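Local coordinates for protein Rho guanine nucleotide exchange factor 3 (Mus musculus, PDB 2Z0Q) that promotes guanine nucleotide exchange on the small GTPases RhoA and RhoB, here represented by its DH-PH fragment, at residues Y210-Q221 and Q266-P275. Residues are numbered along the deposited sequence; the frame is centred on the assembly and turned at random.
Sequences YKERLLYLEEGQ and QLCYQLYRQP. With SO4 (sulfate ion), chain C; SO4 (sulfate ion), chain E; SO4 (sulfate ion), chain D.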
# COMPACT_ATOMS: atom_id res chain seq x y z
N TYR A 210 -14.04 -0.43 -1.03
CA TYR A 210 -14.38 -1.03 -2.33
C TYR A 210 -15.78 -1.62 -2.37
O TYR A 210 -16.45 -1.51 -3.39
CB TYR A 210 -13.30 -2.03 -2.75
CG TYR A 210 -12.04 -1.32 -3.17
CD1 TYR A 210 -12.00 -0.54 -4.33
CD2 TYR A 210 -10.86 -1.41 -2.39
CE1 TYR A 210 -10.86 0.12 -4.72
CE2 TYR A 210 -9.71 -0.74 -2.78
CZ TYR A 210 -9.71 0.01 -3.96
OH TYR A 210 -8.58 0.68 -4.36
N LYS A 211 -16.26 -2.20 -1.26
CA LYS A 211 -17.62 -2.73 -1.27
C LYS A 211 -18.64 -1.61 -1.55
O LYS A 211 -19.64 -1.83 -2.24
CB LYS A 211 -17.98 -3.39 0.07
CG LYS A 211 -17.52 -4.83 0.19
CD LYS A 211 -17.50 -5.35 1.63
CE LYS A 211 -18.89 -5.38 2.24
NZ LYS A 211 -18.78 -6.08 3.57
N GLU A 212 -18.39 -0.42 -1.02
CA GLU A 212 -19.35 0.68 -1.21
C GLU A 212 -19.28 1.24 -2.62
O GLU A 212 -20.20 1.94 -3.06
CB GLU A 212 -19.08 1.80 -0.18
CG GLU A 212 -19.03 1.25 1.24
CD GLU A 212 -18.98 2.31 2.32
OE1 GLU A 212 -18.30 3.35 2.13
OE2 GLU A 212 -19.63 2.09 3.36
N ARG A 213 -18.21 0.91 -3.34
CA ARG A 213 -18.03 1.40 -4.69
C ARG A 213 -18.40 0.38 -5.79
O ARG A 213 -18.30 0.69 -6.98
CB ARG A 213 -16.60 1.88 -4.90
CG ARG A 213 -16.12 3.03 -3.98
CD ARG A 213 -16.78 4.33 -4.30
NE ARG A 213 -16.19 5.45 -3.53
CZ ARG A 213 -15.69 6.55 -4.09
NH1 ARG A 213 -15.69 6.69 -5.42
NH2 ARG A 213 -15.23 7.55 -3.32
N LEU A 214 -18.84 -0.81 -5.39
CA LEU A 214 -19.27 -1.82 -6.39
C LEU A 214 -20.59 -1.36 -6.99
O LEU A 214 -21.47 -0.84 -6.28
CB LEU A 214 -19.45 -3.20 -5.75
CG LEU A 214 -18.14 -3.83 -5.22
CD1 LEU A 214 -18.45 -5.18 -4.57
CD2 LEU A 214 -17.14 -4.03 -6.39
N LEU A 215 -20.74 -1.54 -8.30
CA LEU A 215 -21.95 -1.12 -8.99
C LEU A 215 -22.57 -2.36 -9.63
O LEU A 215 -21.89 -3.08 -10.34
CB LEU A 215 -21.55 -0.10 -10.04
CG LEU A 215 -22.57 0.49 -10.99
CD1 LEU A 215 -23.72 1.17 -10.23
CD2 LEU A 215 -21.80 1.52 -11.83
N TYR A 216 -23.85 -2.60 -9.35
CA TYR A 216 -24.56 -3.77 -9.85
C TYR A 216 -25.62 -3.35 -10.88
O TYR A 216 -26.77 -3.09 -10.51
CB TYR A 216 -25.23 -4.49 -8.68
CG TYR A 216 -24.30 -4.82 -7.52
CD1 TYR A 216 -23.61 -6.04 -7.47
CD2 TYR A 216 -24.10 -3.91 -6.48
CE1 TYR A 216 -22.75 -6.35 -6.40
CE2 TYR A 216 -23.25 -4.22 -5.41
CZ TYR A 216 -22.58 -5.42 -5.37
OH TYR A 216 -21.78 -5.71 -4.28
N LEU A 217 -25.26 -3.29 -12.16
CA LEU A 217 -26.22 -2.85 -13.17
C LEU A 217 -26.96 -3.97 -13.89
O LEU A 217 -27.85 -3.71 -14.72
CB LEU A 217 -25.53 -1.92 -14.17
CG LEU A 217 -24.85 -0.73 -13.48
CD1 LEU A 217 -24.12 0.13 -14.52
CD2 LEU A 217 -25.92 0.07 -12.71
N GLU A 218 -26.62 -5.22 -13.56
CA GLU A 218 -27.31 -6.34 -14.20
C GLU A 218 -27.81 -7.35 -13.18
O GLU A 218 -27.27 -7.48 -12.09
CB GLU A 218 -26.39 -7.02 -15.22
CG GLU A 218 -25.85 -6.06 -16.28
CD GLU A 218 -24.88 -6.74 -17.21
OE1 GLU A 218 -25.34 -7.49 -18.10
OE2 GLU A 218 -23.67 -6.53 -17.05
N GLU A 219 -28.84 -8.09 -13.57
CA GLU A 219 -29.46 -9.08 -12.70
C GLU A 219 -28.56 -10.17 -12.15
O GLU A 219 -27.66 -10.68 -12.84
CB GLU A 219 -30.63 -9.74 -13.44
CG GLU A 219 -31.79 -8.80 -13.64
CD GLU A 219 -32.38 -8.35 -12.32
OE1 GLU A 219 -31.68 -7.66 -11.54
OE2 GLU A 219 -33.57 -8.69 -12.07
N GLY A 220 -28.83 -10.52 -10.89
CA GLY A 220 -28.09 -11.57 -10.22
C GLY A 220 -26.64 -11.31 -9.89
O GLY A 220 -25.90 -12.25 -9.58
N GLN A 221 -26.22 -10.05 -9.92
CA GLN A 221 -24.83 -9.72 -9.62
C GLN A 221 -24.58 -9.49 -8.15
O GLN A 221 -23.44 -9.52 -7.71
CB GLN A 221 -24.38 -8.50 -10.42
CG GLN A 221 -24.45 -8.75 -11.92
CD GLN A 221 -23.78 -7.65 -12.71
OE1 GLN A 221 -23.91 -6.46 -12.39
NE2 GLN A 221 -23.06 -8.03 -13.75
N GLN A 266 -18.65 9.76 -9.40
CA GLN A 266 -17.69 8.97 -8.65
C GLN A 266 -17.04 7.78 -9.34
O GLN A 266 -17.63 7.14 -10.20
CB GLN A 266 -18.33 8.47 -7.35
CG GLN A 266 -18.51 9.54 -6.29
CD GLN A 266 -19.17 9.02 -5.01
OE1 GLN A 266 -18.79 7.96 -4.47
NE2 GLN A 266 -20.17 9.75 -4.52
N LEU A 267 -15.81 7.48 -8.93
CA LEU A 267 -15.07 6.34 -9.45
C LEU A 267 -15.72 5.09 -8.84
O LEU A 267 -15.67 4.87 -7.63
CB LEU A 267 -13.61 6.43 -9.02
CG LEU A 267 -12.71 5.28 -9.47
CD1 LEU A 267 -12.80 5.17 -11.00
CD2 LEU A 267 -11.26 5.55 -9.03
N CYS A 268 -16.31 4.24 -9.69
CA CYS A 268 -16.99 3.06 -9.21
C CYS A 268 -16.45 1.82 -9.93
O CYS A 268 -15.63 1.97 -10.81
CB CYS A 268 -18.49 3.17 -9.46
SG CYS A 268 -19.24 4.46 -8.40
N TYR A 269 -16.91 0.64 -9.52
CA TYR A 269 -16.42 -0.62 -10.11
C TYR A 269 -17.65 -1.44 -10.52
O TYR A 269 -18.32 -2.10 -9.71
CB TYR A 269 -15.53 -1.37 -9.08
CG TYR A 269 -14.39 -0.49 -8.60
CD1 TYR A 269 -13.25 -0.31 -9.37
CD2 TYR A 269 -14.51 0.26 -7.43
CE1 TYR A 269 -12.26 0.61 -9.01
CE2 TYR A 269 -13.52 1.18 -7.05
CZ TYR A 269 -12.42 1.35 -7.84
OH TYR A 269 -11.48 2.30 -7.46
N GLN A 270 -17.95 -1.34 -11.82
CA GLN A 270 -19.10 -1.97 -12.43
C GLN A 270 -18.87 -3.48 -12.59
O GLN A 270 -17.92 -3.89 -13.28
CB GLN A 270 -19.35 -1.28 -13.80
CG GLN A 270 -20.59 -1.80 -14.52
CD GLN A 270 -20.78 -1.12 -15.87
OE1 GLN A 270 -20.17 -0.10 -16.16
NE2 GLN A 270 -21.63 -1.70 -16.70
N LEU A 271 -19.69 -4.29 -11.92
CA LEU A 271 -19.47 -5.74 -12.01
C LEU A 271 -19.53 -6.18 -13.47
O LEU A 271 -20.45 -5.80 -14.21
CB LEU A 271 -20.46 -6.53 -11.16
CG LEU A 271 -19.91 -6.83 -9.75
CD1 LEU A 271 -19.87 -5.54 -8.93
CD2 LEU A 271 -20.74 -7.90 -9.07
N TYR A 272 -18.54 -6.99 -13.88
CA TYR A 272 -18.44 -7.49 -15.27
C TYR A 272 -19.23 -8.80 -15.49
O TYR A 272 -19.71 -9.07 -16.61
CB TYR A 272 -16.95 -7.68 -15.57
CG TYR A 272 -16.58 -8.06 -16.98
CD1 TYR A 272 -16.84 -7.20 -18.04
CD2 TYR A 272 -15.86 -9.24 -17.24
CE1 TYR A 272 -16.39 -7.48 -19.33
CE2 TYR A 272 -15.38 -9.54 -18.55
CZ TYR A 272 -15.66 -8.65 -19.58
OH TYR A 272 -15.17 -8.85 -20.83
N ARG A 273 -19.35 -9.59 -14.44
CA ARG A 273 -20.10 -10.85 -14.44
C ARG A 273 -20.57 -11.03 -13.03
O ARG A 273 -20.24 -10.22 -12.14
CB ARG A 273 -19.20 -12.04 -14.81
CG ARG A 273 -18.59 -11.93 -16.18
CD ARG A 273 -19.59 -12.30 -17.29
NE ARG A 273 -18.91 -12.51 -18.57
CZ ARG A 273 -18.57 -11.53 -19.41
NH1 ARG A 273 -18.84 -10.26 -19.12
NH2 ARG A 273 -17.99 -11.84 -20.57
N GLN A 274 -21.31 -12.09 -12.80
CA GLN A 274 -21.77 -12.38 -11.45
C GLN A 274 -20.57 -12.82 -10.63
O GLN A 274 -19.59 -13.36 -11.15
CB GLN A 274 -22.82 -13.47 -11.50
CG GLN A 274 -23.95 -13.04 -12.42
CD GLN A 274 -25.03 -14.07 -12.53
OE1 GLN A 274 -24.78 -15.25 -12.34
NE2 GLN A 274 -26.25 -13.63 -12.86
N PRO A 275 -20.60 -12.54 -9.32
CA PRO A 275 -19.47 -12.92 -8.46
C PRO A 275 -19.24 -14.43 -8.45
O PRO A 275 -20.19 -15.21 -8.57
CB PRO A 275 -19.91 -12.42 -7.07
CG PRO A 275 -20.88 -11.34 -7.37
CD PRO A 275 -21.65 -11.84 -8.56
S SO4 C . -17.71 -8.86 -22.92
O1 SO4 C . -18.45 -8.59 -24.20
O2 SO4 C . -16.59 -7.85 -22.77
O3 SO4 C . -18.65 -8.73 -21.76
O4 SO4 C . -17.18 -10.27 -22.97
S SO4 E . -30.07 -8.92 -8.04
O1 SO4 E . -30.79 -9.62 -9.13
O2 SO4 E . -30.09 -7.46 -8.30
O3 SO4 E . -30.72 -9.21 -6.74
O4 SO4 E . -28.67 -9.38 -7.99
S SO4 D . -18.05 -15.62 -19.71
O1 SO4 D . -19.54 -15.78 -19.87
O2 SO4 D . -17.57 -14.64 -20.73
O3 SO4 D . -17.76 -15.06 -18.37
O4 SO4 D . -17.34 -16.93 -19.86
O HOH W 1 -14.68 8.91 -6.44
O HOH W 2 -22.89 -4.36 -13.32
O HOH W 3 -22.98 -4.34 -15.97
O HOH W 4 -20.96 -7.17 -18.08
O HOH W 5 -22.78 -9.49 -17.53
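Tyr210 turns the edge of its ring toward the face of Tyr269, an offset edge-to-face pair with centroids 5.4 Å apart and planes at 64°. One turn further along the chain, Arg213 CB meets the edge of the same Tyr269 ring at CD2. With CG anti to the carbonyl carbon and the chain bent at chi2 (-70°), the Arg213 guanidinium lies beneath Gln266 OE1, which sits 3.4 Å above its plane, while NH1 donates to Leu267 O at 2.9 Å. A leucine in place of Arg213 would probably leave Leu267 O without this donor and the water between NH1 and Leu267 N without its side-chain partner. Leu214 and Leu215 then pair in parallel with Tyr269 and Gln270; the ladder ends in a nearly straight bond from Leu271 N to Leu215 O (176° at the hydrogen). Leu271 is packed tightly, its CD2 3.7 Å from Tyr216 CE1 and 3.4 Å from Gln221 O, a buried carbonyl lacking a polar partner. The Glu218 side is looser and wet, waters bridging its carboxylate to Tyr272 O. Beyond them Gln274 NE2 hydrogen-bonds to Glu219 O at 3.3 Å. This is the DH-PH junction: long helix 180-213 of the DH domain runs directly into a two-residue strand at the PH-sheet edge, beside strand 266-271, whose other neighbour is strand 254-263; DH helix 107-125 packs against both tyrosines, and helix 224-227 against Leu214 and Tyr216.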